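Local structure of B-agarase (Saccharophagus degradans, 4BQ2) at residues A671-R676 with T726-M731; E678-Y683 with D733-V738; A696-Y701 with V718-V723. The protein hydrolyses the beta-1,4 galactosidic linkages of agarose as a family 50 glycoside hydrolase, acting as an exo-beta-agarase. All blocks are in the same frame, centred on the assembly; numbering follows the deposited sequence.

Contact 1: A671-R676 with T726-M731; sequences ASQADR and TPYQEM
Arg676 carries its guanidinium over the face of the Tyr728 ring and presents it end-on rather than flat. The two planes stand 84° apart, NH1 hangs about 3.5 Å above the middle of the ring, and CZ is 4.8 Å from the ring centroid of Tyr728, only 13° off the normal. This is a cation-pi contact in which an N-H-bearing corner faces the pi cloud. The bend at chi3 (89°) turns the group out of the line of its own chain and toward the ring. Met731 crosses it nearly at a right angle: its CG covers one guanidinium face, 3.5 Å from Arg676 NH1, while its SD rests 3.7 Å from Arg676 CB. A flexible thioether suits this place because it can follow both the aliphatic and the planar parts of the arginine.

Beside them Gln673 brings its side-chain amide obliquely to the same tyrosine, with CD 3.6 Å from Tyr728 CD1. On the outer side Glu730 folds back at chi2, so that its CD lies 3.4 Å from Gln673 CB. Glu730 CB meanwhile touches the backbone O of Gln673. The polar ends are fixed elsewhere: Arg676 NE bonds to Ile655 O and NH2 to Gly719 O, and Tyr728 OH bonds to Asp703.

Both segments are helix starts. Ser672 is the N-cap of the first, its OG accepting from Asp675 N at 3.1 Å, a usual task for a short hydroxyl side chain, and Tyr728 holds the N-cap position of the second. Here the first turns of two helices on either side of strand 693-699 in sequence pack together, as expected on the outer layer of the (beta/alpha)8 barrel of this family.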
loop_
_atom_site.group_PDB
_atom_site.type_symbol
_atom_site.label_atom_id
_atom_site.label_comp_id
_atom_site.label_asym_id
_atom_site.label_seq_id
_atom_site.Cartn_x
_atom_site.Cartn_y
_atom_site.Cartn_z
ATOM N N ALA A 671 13.427 3.853 -11.788
ATOM C CA ALA A 671 14.665 3.265 -12.340
ATOM C C ALA A 671 15.838 3.451 -11.406
ATOM O O ALA A 671 16.848 2.762 -11.549
ATOM C CB ALA A 671 14.985 3.897 -13.681
ATOM N N SER A 672 15.700 4.381 -10.451
ATOM C CA SER A 672 16.805 4.848 -9.603
ATOM C C SER A 672 16.266 5.807 -8.582
ATOM O O SER A 672 15.095 6.276 -8.726
ATOM C CB SER A 672 17.866 5.585 -10.450
ATOM O OG SER A 672 17.420 6.862 -10.862
ATOM N N GLN A 673 17.096 6.162 -7.586
ATOM C CA GLN A 673 16.649 7.137 -6.578
ATOM C C GLN A 673 16.287 8.458 -7.227
ATOM O O GLN A 673 15.286 9.076 -6.849
ATOM C CB GLN A 673 17.729 7.364 -5.479
ATOM C CG GLN A 673 17.960 6.140 -4.596
ATOM C CD GLN A 673 16.684 5.627 -4.011
ATOM O OE1 GLN A 673 16.383 4.402 -4.052
ATOM N NE2 GLN A 673 15.885 6.541 -3.508
ATOM N N ALA A 674 17.081 8.903 -8.210
ATOM C CA ALA A 674 16.748 10.158 -8.924
ATOM C C ALA A 674 15.424 10.066 -9.662
ATOM O O ALA A 674 14.625 11.020 -9.671
ATOM C CB ALA A 674 17.846 10.586 -9.893
ATOM N N ASP A 675 15.205 8.934 -10.319
ATOM C CA ASP A 675 13.916 8.722 -10.994
ATOM C C ASP A 675 12.771 8.670 -9.958
ATOM O O ASP A 675 11.663 9.132 -10.245
ATOM C CB ASP A 675 14.002 7.453 -11.843
ATOM C CG ASP A 675 12.800 7.276 -12.803
ATOM O OD1 ASP A 675 12.328 8.255 -13.384
ATOM O OD2 ASP A 675 12.334 6.135 -12.971
ATOM N N ARG A 676 13.021 8.126 -8.762
ATOM C CA ARG A 676 12.004 8.147 -7.694
ATOM C C ARG A 676 11.591 9.582 -7.440
ATOM O O ARG A 676 10.379 9.875 -7.336
ATOM C CB ARG A 676 12.516 7.602 -6.352
ATOM C CG ARG A 676 12.582 6.103 -6.167
ATOM C CD ARG A 676 13.113 5.889 -4.741
ATOM N NE ARG A 676 12.094 5.816 -3.688
ATOM C CZ ARG A 676 12.298 6.042 -2.388
ATOM N NH1 ARG A 676 13.506 6.387 -1.932
ATOM N NH2 ARG A 676 11.301 5.857 -1.514
ATOM N N THR A 726 18.963 7.405 7.474
ATOM C CA THR A 726 19.633 8.374 6.592
ATOM C C THR A 726 18.675 8.756 5.479
ATOM O O THR A 726 18.166 7.872 4.779
ATOM C CB THR A 726 20.935 7.801 5.963
ATOM O OG1 THR A 726 21.827 7.418 7.025
ATOM C CG2 THR A 726 21.657 8.858 5.097
ATOM N N PRO A 727 18.464 10.063 5.280
ATOM C CA PRO A 727 17.500 10.466 4.253
ATOM C C PRO A 727 17.968 10.118 2.854
ATOM O O PRO A 727 19.153 10.226 2.564
ATOM C CB PRO A 727 17.478 11.976 4.377
ATOM C CG PRO A 727 17.775 12.210 5.833
ATOM C CD PRO A 727 18.860 11.199 6.130
ATOM N N TYR A 728 17.030 9.724 1.988
ATOM C CA TYR A 728 17.312 9.722 0.553
ATOM C C TYR A 728 17.257 11.153 0.111
ATOM O O TYR A 728 16.170 11.732 0.061
ATOM C CB TYR A 728 16.237 8.947 -0.188
ATOM C CG TYR A 728 16.239 7.473 0.126
ATOM C CD1 TYR A 728 17.134 6.618 -0.532
ATOM C CD2 TYR A 728 15.387 6.933 1.093
ATOM C CE1 TYR A 728 17.137 5.251 -0.266
ATOM C CE2 TYR A 728 15.394 5.559 1.374
ATOM C CZ TYR A 728 16.281 4.733 0.680
ATOM O OH TYR A 728 16.336 3.382 0.909
ATOM N N GLN A 729 18.410 11.739 -0.223
ATOM C CA GLN A 729 18.436 13.146 -0.633
ATOM C C GLN A 729 17.631 13.431 -1.878
ATOM O O GLN A 729 17.108 14.535 -2.037
ATOM C CB GLN A 729 19.873 13.662 -0.821
ATOM C CG GLN A 729 20.651 13.832 0.494
ATOM C CD GLN A 729 20.167 15.002 1.368
ATOM O OE1 GLN A 729 19.442 15.905 0.915
ATOM N NE2 GLN A 729 20.574 14.987 2.641
ATOM N N GLU A 730 17.537 12.453 -2.784
ATOM C CA GLU A 730 16.688 12.623 -3.995
ATOM C C GLU A 730 15.224 12.860 -3.600
ATOM O O GLU A 730 14.506 13.597 -4.274
ATOM C CB GLU A 730 16.779 11.383 -4.915
ATOM C CG GLU A 730 18.223 11.126 -5.404
ATOM C CD GLU A 730 19.072 10.331 -4.424
ATOM O OE1 GLU A 730 18.649 10.068 -3.267
ATOM O OE2 GLU A 730 20.190 9.944 -4.812
ATOM N N MET A 731 14.775 12.219 -2.524
ATOM C CA MET A 731 13.368 12.365 -2.095
ATOM C C MET A 731 13.180 13.715 -1.375
ATOM O O MET A 731 12.186 14.445 -1.609
ATOM C CB MET A 731 12.939 11.182 -1.209
ATOM C CG MET A 731 12.821 9.828 -1.924
ATOM S SD MET A 731 11.963 9.901 -3.531
ATOM C CE MET A 731 10.400 10.582 -3.027
#

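Contact 2: E678-Y683 with D733-V738; sequences EMYKDY and DAAKEV
Helices 678-683 and 733-738 run in roughly the same direction, their axes crossing at -27° and approaching to 8.9 Å. Such closeness needs small residues, and Ala734 supplies one: its CB sits 3.7 Å from Tyr680 CD1 and 3.9 Å from Lys681 CG, wedged between the two side chains. With CG anti to the backbone N (chi1 175°), the Tyr680 ring reaches along the neighbouring helix. Its CE1 comes 3.7 Å from Ala735 CA and 3.8 Å from Val738 CG2, a methyl of a beta-branched side chain that continues the apolar strip one turn on from Ala734. Phe412, from a loop, packs on both Tyr680 and Ala735.

Lys681 marks the outer border. Its methylenes lie over Ala734, Glu737 CB and Val738, while the ammonium turns back to its own helix and forms a salt bridge with Glu678, NZ to OE2 3.1 Å, meeting the oxygen from above the carboxylate plane. A water receives a hydrogen bond from Lys681 NZ at 2.8 Å and donates one to Asp733 OD2 at 2.6 Å. The helices are thus joined by apolar packing inside and a water-mediated charge link outside, which probably adds mild electrostatic attraction without a direct bond between them.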
loop_
_atom_site.group_PDB
_atom_site.type_symbol
_atom_site.label_atom_id
_atom_site.label_comp_id
_atom_site.label_asym_id
_atom_site.label_seq_id
_atom_site.Cartn_x
_atom_site.Cartn_y
_atom_site.Cartn_z
ATOM N N GLU A 678 11.933 12.279 -9.498
ATOM C CA GLU A 678 11.119 12.753 -10.639
ATOM C C GLU A 678 9.668 12.277 -10.624
ATOM O O GLU A 678 8.746 13.066 -10.810
ATOM C CB GLU A 678 11.794 12.358 -11.956
ATOM C CG GLU A 678 13.087 13.149 -12.177
ATOM C CD GLU A 678 12.852 14.656 -12.268
ATOM O OE1 GLU A 678 11.808 15.070 -12.828
ATOM O OE2 GLU A 678 13.704 15.451 -11.780
ATOM N N MET A 679 9.461 10.989 -10.366
ATOM C CA MET A 679 8.122 10.439 -10.311
ATOM C C MET A 679 7.309 11.027 -9.145
ATOM O O MET A 679 6.095 11.210 -9.271
ATOM C CB MET A 679 8.178 8.923 -10.268
ATOM C CG MET A 679 8.754 8.354 -11.604
ATOM S SD MET A 679 8.862 6.557 -11.630
ATOM C CE MET A 679 7.162 6.020 -11.423
ATOM N N TYR A 680 7.970 11.328 -8.034
ATOM C CA TYR A 680 7.285 11.995 -6.901
ATOM C C TYR A 680 6.715 13.345 -7.341
ATOM O O TYR A 680 5.554 13.688 -7.052
ATOM C CB TYR A 680 8.253 12.217 -5.744
ATOM C CG TYR A 680 7.673 12.998 -4.572
ATOM C CD1 TYR A 680 7.680 14.391 -4.539
ATOM C CD2 TYR A 680 7.176 12.317 -3.460
ATOM C CE1 TYR A 680 7.165 15.081 -3.452
ATOM C CE2 TYR A 680 6.671 12.991 -2.363
ATOM C CZ TYR A 680 6.656 14.363 -2.374
ATOM O OH TYR A 680 6.166 15.003 -1.265
ATOM N N LYS A 681 7.550 14.123 -8.008
ATOM C CA LYS A 681 7.146 15.420 -8.524
ATOM C C LYS A 681 5.968 15.346 -9.506
ATOM O O LYS A 681 5.053 16.187 -9.462
ATOM C CB LYS A 681 8.354 16.144 -9.119
ATOM C CG LYS A 681 9.332 16.618 -8.031
ATOM C CD LYS A 681 10.457 17.469 -8.589
ATOM C CE LYS A 681 11.362 16.695 -9.536
ATOM N NZ LYS A 681 12.594 17.484 -9.687
ATOM N N ASP A 682 5.964 14.314 -10.343
ATOM C CA ASP A 682 4.859 14.100 -11.284
ATOM C C ASP A 682 3.570 13.751 -10.573
ATOM O O ASP A 682 2.502 14.288 -10.911
ATOM C CB ASP A 682 5.140 12.959 -12.270
ATOM C CG ASP A 682 6.218 13.293 -13.321
ATOM O OD1 ASP A 682 6.621 14.457 -13.541
ATOM O OD2 ASP A 682 6.682 12.323 -13.933
ATOM N N TYR A 683 3.657 12.836 -9.604
ATOM C CA TYR A 683 2.494 12.499 -8.832
ATOM C C TYR A 683 1.902 13.722 -8.130
ATOM O O TYR A 683 0.698 13.980 -8.223
ATOM C CB TYR A 683 2.816 11.428 -7.773
ATOM C CG TYR A 683 1.593 10.842 -7.126
ATOM C CD1 TYR A 683 0.903 11.527 -6.086
ATOM C CD2 TYR A 683 1.123 9.599 -7.512
ATOM C CE1 TYR A 683 -0.240 10.972 -5.495
ATOM C CE2 TYR A 683 0.014 9.044 -6.913
ATOM C CZ TYR A 683 -0.680 9.748 -5.912
ATOM O OH TYR A 683 -1.793 9.172 -5.296
ATOM N N ASP A 733 14.921 16.472 -1.955
ATOM C CA ASP A 733 14.874 17.511 -2.959
ATOM C C ASP A 733 13.521 17.574 -3.649
ATOM O O ASP A 733 12.982 18.671 -3.823
ATOM C CB ASP A 733 15.982 17.335 -3.968
ATOM C CG ASP A 733 16.130 18.537 -4.824
ATOM O OD1 ASP A 733 16.723 19.504 -4.350
ATOM O OD2 ASP A 733 15.602 18.530 -5.944
ATOM N N ALA A 734 12.955 16.404 -3.998
ATOM C CA ALA A 734 11.659 16.362 -4.687
ATOM C C ALA A 734 10.579 16.948 -3.799
ATOM O O ALA A 734 9.750 17.727 -4.258
ATOM C CB ALA A 734 11.315 14.933 -5.122
ATOM N N ALA A 735 10.616 16.612 -2.515
ATOM C CA ALA A 735 9.648 17.155 -1.566
ATOM C C ALA A 735 9.785 18.672 -1.430
ATOM O O ALA A 735 8.773 19.391 -1.448
ATOM C CB ALA A 735 9.752 16.451 -0.211
ATOM N N LYS A 736 11.008 19.167 -1.342
ATOM C CA LYS A 736 11.193 20.617 -1.227
ATOM C C LYS A 736 10.712 21.377 -2.458
ATOM O O LYS A 736 10.137 22.461 -2.325
ATOM C CB LYS A 736 12.643 20.999 -0.900
ATOM C CG LYS A 736 13.127 20.525 0.462
ATOM C CD LYS A 736 14.543 21.064 0.674
ATOM C CE LYS A 736 15.088 20.795 2.054
ATOM N NZ LYS A 736 16.256 21.723 2.296
ATOM N N GLU A 737 10.937 20.812 -3.644
ATOM C CA GLU A 737 10.504 21.448 -4.895
ATOM C C GLU A 737 8.991 21.580 -4.958
ATOM O O GLU A 737 8.444 22.630 -5.349
ATOM C CB GLU A 737 11.016 20.642 -6.107
ATOM C CG GLU A 737 12.537 20.780 -6.352
ATOM C CD GLU A 737 12.930 22.059 -7.126
ATOM O OE1 GLU A 737 12.122 22.494 -7.980
ATOM O OE2 GLU A 737 14.040 22.623 -6.901
ATOM N N VAL A 738 8.302 20.505 -4.577
ATOM C CA VAL A 738 6.843 20.495 -4.570
ATOM C C VAL A 738 6.306 21.404 -3.470
ATOM O O VAL A 738 5.374 22.217 -3.703
ATOM C CB VAL A 738 6.318 19.051 -4.345
ATOM C CG1 VAL A 738 4.806 19.060 -4.022
ATOM C CG2 VAL A 738 6.589 18.186 -5.588
HETATM O O HOH W 1 13.845 17.002 -7.193
#

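Contact 3: A696-Y701 with V718-V723; sequences AHWFQY and VGFVDV
Trp698 and Phe720 form the dense centre of this contact. With Trp698 CG anti to the backbone N (chi1 164°), the indole lies under the edge of the phenylalanine ring, whose CE1 comes 3.6 Å from Trp698 CD2. The planes are 85° apart, a T-shaped pair with Phe720 giving the edge and Trp698 the face. The indole also has a polar rim: NE1 donates weakly to Val718 O at 2.7 Å and, again weakly, to Gln700 O. A straighter bond, 159° at the hydrogen, runs from Gln700 N to Val718 O at 3.1 Å, so that one carbonyl takes two donors. Gln700 O and Val718 O are only 3.0 Å apart, and the shared N-H of Trp698 would ease the repulsion between these two acceptors. Gly719 adds a CA-H...O contact, CA to Gln700 O 3.5 Å; the place a side chain would take here is already filled by Val721 O.

Farther on, Tyr701 O receives Val721 N at 3.1 Å and, more weakly, Phe720 N. The side chains are looser there, although this flank too is buried: Tyr701 CE1 is 4.1 Å from Val721 CG1. The tyrosine directs its hydroxyl elsewhere, to Thr403 and Arg406. A second loose margin lies at the Val718 end, where Gln700 CG is 3.9 Å from Val718 CG2.

Between Phe699 and Gln700 the peptide is cis, though no proline follows, a feature met after the last barrel strand in many clan GH-A hydrolases. The chemistry is that of a buried loop fixed to the chain just after the strand, chiefly by main-chain carbonyls: two of them, Val718 O and Tyr701 O, each gather two N-H groups, and an aromatic pair shields this polar seam on one flank.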
loop_
_atom_site.group_PDB
_atom_site.type_symbol
_atom_site.label_atom_id
_atom_site.label_comp_id
_atom_site.label_asym_id
_atom_site.label_seq_id
_atom_site.Cartn_x
_atom_site.Cartn_y
_atom_site.Cartn_z
ATOM N N ALA A 696 -2.040 15.342 0.039
ATOM C CA ALA A 696 -1.587 13.981 -0.304
ATOM C C ALA A 696 -0.461 13.590 0.647
ATOM O O ALA A 696 0.499 14.346 0.811
ATOM C CB ALA A 696 -1.058 13.957 -1.733
ATOM N N HIS A 697 -0.584 12.415 1.245
ATOM C CA HIS A 697 0.437 11.872 2.141
ATOM C C HIS A 697 1.123 10.668 1.468
ATOM O O HIS A 697 0.492 9.832 0.815
ATOM C CB HIS A 697 -0.172 11.440 3.488
ATOM C CG HIS A 697 -0.614 12.583 4.354
ATOM N ND1 HIS A 697 -1.831 12.598 5.011
ATOM C CD2 HIS A 697 0.003 13.753 4.672
ATOM C CE1 HIS A 697 -1.935 13.720 5.707
ATOM N NE2 HIS A 697 -0.841 14.444 5.507
ATOM N N TRP A 698 2.437 10.641 1.623
ATOM C CA TRP A 698 3.312 9.561 1.140
ATOM C C TRP A 698 3.450 8.472 2.171
ATOM O O TRP A 698 3.643 8.751 3.390
ATOM C CB TRP A 698 4.682 10.213 0.869
ATOM C CG TRP A 698 5.845 9.273 0.734
ATOM C CD1 TRP A 698 6.485 8.579 1.739
ATOM C CD2 TRP A 698 6.488 8.929 -0.472
ATOM N NE1 TRP A 698 7.523 7.823 1.211
ATOM C CE2 TRP A 698 7.536 8.015 -0.150
ATOM C CE3 TRP A 698 6.289 9.298 -1.814
ATOM C CZ2 TRP A 698 8.385 7.491 -1.125
ATOM C CZ3 TRP A 698 7.116 8.763 -2.773
ATOM C CH2 TRP A 698 8.174 7.897 -2.424
ATOM N N PHE A 699 3.341 7.226 1.711
ATOM C CA PHE A 699 3.523 6.067 2.572
ATOM C C PHE A 699 4.886 5.458 2.223
ATOM O O PHE A 699 5.028 4.900 1.127
ATOM C CB PHE A 699 2.405 5.042 2.291
ATOM C CG PHE A 699 2.367 3.883 3.266
ATOM C CD1 PHE A 699 3.258 2.814 3.133
ATOM C CD2 PHE A 699 1.432 3.854 4.310
ATOM C CE1 PHE A 699 3.210 1.737 4.022
ATOM C CE2 PHE A 699 1.387 2.783 5.224
ATOM C CZ PHE A 699 2.293 1.725 5.086
ATOM N N GLN A 700 5.908 5.558 3.084
ATOM C CA GLN A 700 5.862 6.005 4.479
ATOM C C GLN A 700 7.197 6.689 4.839
ATOM O O GLN A 700 8.031 6.895 3.979
ATOM C CB GLN A 700 5.635 4.782 5.367
ATOM C CG GLN A 700 6.713 3.705 5.100
ATOM C CD GLN A 700 6.522 2.441 5.898
ATOM O OE1 GLN A 700 5.524 2.260 6.597
ATOM N NE2 GLN A 700 7.484 1.551 5.797
ATOM N N TYR A 701 7.412 7.013 6.117
ATOM C CA TYR A 701 8.604 7.762 6.537
ATOM C C TYR A 701 9.888 6.929 6.299
ATOM O O TYR A 701 10.878 7.442 5.785
ATOM C CB TYR A 701 8.451 8.106 8.031
ATOM C CG TYR A 701 9.529 8.960 8.671
ATOM C CD1 TYR A 701 10.342 9.801 7.929
ATOM C CD2 TYR A 701 9.661 8.973 10.073
ATOM C CE1 TYR A 701 11.320 10.578 8.553
ATOM C CE2 TYR A 701 10.583 9.786 10.702
ATOM C CZ TYR A 701 11.417 10.576 9.945
ATOM O OH TYR A 701 12.349 11.383 10.615
ATOM N N VAL A 718 10.229 2.378 0.302
ATOM C CA VAL A 718 9.181 3.371 0.264
ATOM C C VAL A 718 9.449 4.493 1.262
ATOM O O VAL A 718 8.580 5.333 1.489
ATOM C CB VAL A 718 7.791 2.724 0.437
ATOM C CG1 VAL A 718 7.513 1.829 -0.760
ATOM C CG2 VAL A 718 7.685 1.933 1.733
ATOM N N GLY A 719 10.671 4.521 1.810
ATOM C CA GLY A 719 11.024 5.526 2.834
ATOM C C GLY A 719 11.546 6.827 2.253
ATOM O O GLY A 719 12.094 6.844 1.142
ATOM N N PHE A 720 11.342 7.916 2.996
ATOM C CA PHE A 720 12.197 9.107 2.853
ATOM C C PHE A 720 13.544 8.894 3.560
ATOM O O PHE A 720 14.510 9.574 3.259
ATOM C CB PHE A 720 11.476 10.367 3.381
ATOM C CG PHE A 720 10.767 11.134 2.304
ATOM C CD1 PHE A 720 9.758 10.538 1.556
ATOM C CD2 PHE A 720 11.150 12.447 2.003
ATOM C CE1 PHE A 720 9.101 11.261 0.552
ATOM C CE2 PHE A 720 10.510 13.156 0.997
ATOM C CZ PHE A 720 9.483 12.567 0.261
ATOM N N VAL A 721 13.599 7.936 4.472
ATOM C CA VAL A 721 14.889 7.545 5.101
ATOM C C VAL A 721 15.061 6.053 4.992
ATOM O O VAL A 721 14.070 5.319 4.931
ATOM C CB VAL A 721 14.992 7.982 6.595
ATOM C CG1 VAL A 721 14.843 9.510 6.744
ATOM C CG2 VAL A 721 13.981 7.254 7.496
ATOM N N ASP A 722 16.312 5.585 5.028
ATOM C CA ASP A 722 16.567 4.151 4.997
ATOM C C ASP A 722 16.663 3.532 6.418
ATOM O O ASP A 722 16.336 4.202 7.416
ATOM C CB ASP A 722 17.789 3.881 4.093
ATOM C CG ASP A 722 19.115 4.242 4.733
ATOM O OD1 ASP A 722 19.178 4.697 5.918
ATOM O OD2 ASP A 722 20.147 4.016 4.023
ATOM N N VAL A 723 17.074 2.265 6.519
ATOM C CA VAL A 723 17.109 1.554 7.816
ATOM C C VAL A 723 18.104 2.180 8.810
ATOM O O VAL A 723 17.979 1.991 10.026
ATOM C CB VAL A 723 17.393 0.040 7.608
ATOM C CG1 VAL A 723 18.814 -0.157 7.127
ATOM C CG2 VAL A 723 17.121 -0.778 8.870
#

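Following the chain, residues 671-676 and 678-683 come first, on one helix, then 696-701 at the end of strand 693-699. The chain then returns through the loop with 718-723, which closes contact 3, the shortest of the three excursions. Next 726-731 closes contact 1 and 733-738 closes contact 2. Contacts 1 and 2 therefore cross, as parallel helices must, and contact 3 lies within both of their loops. Together they tie helices 673-688 and 729-739 to each other and to the strand between them. Phe720 touches Met731 and Ala735, Tyr680 packs on Trp698, and Tyr728 N bonds to Phe720 O, making the three contacts one continuous core.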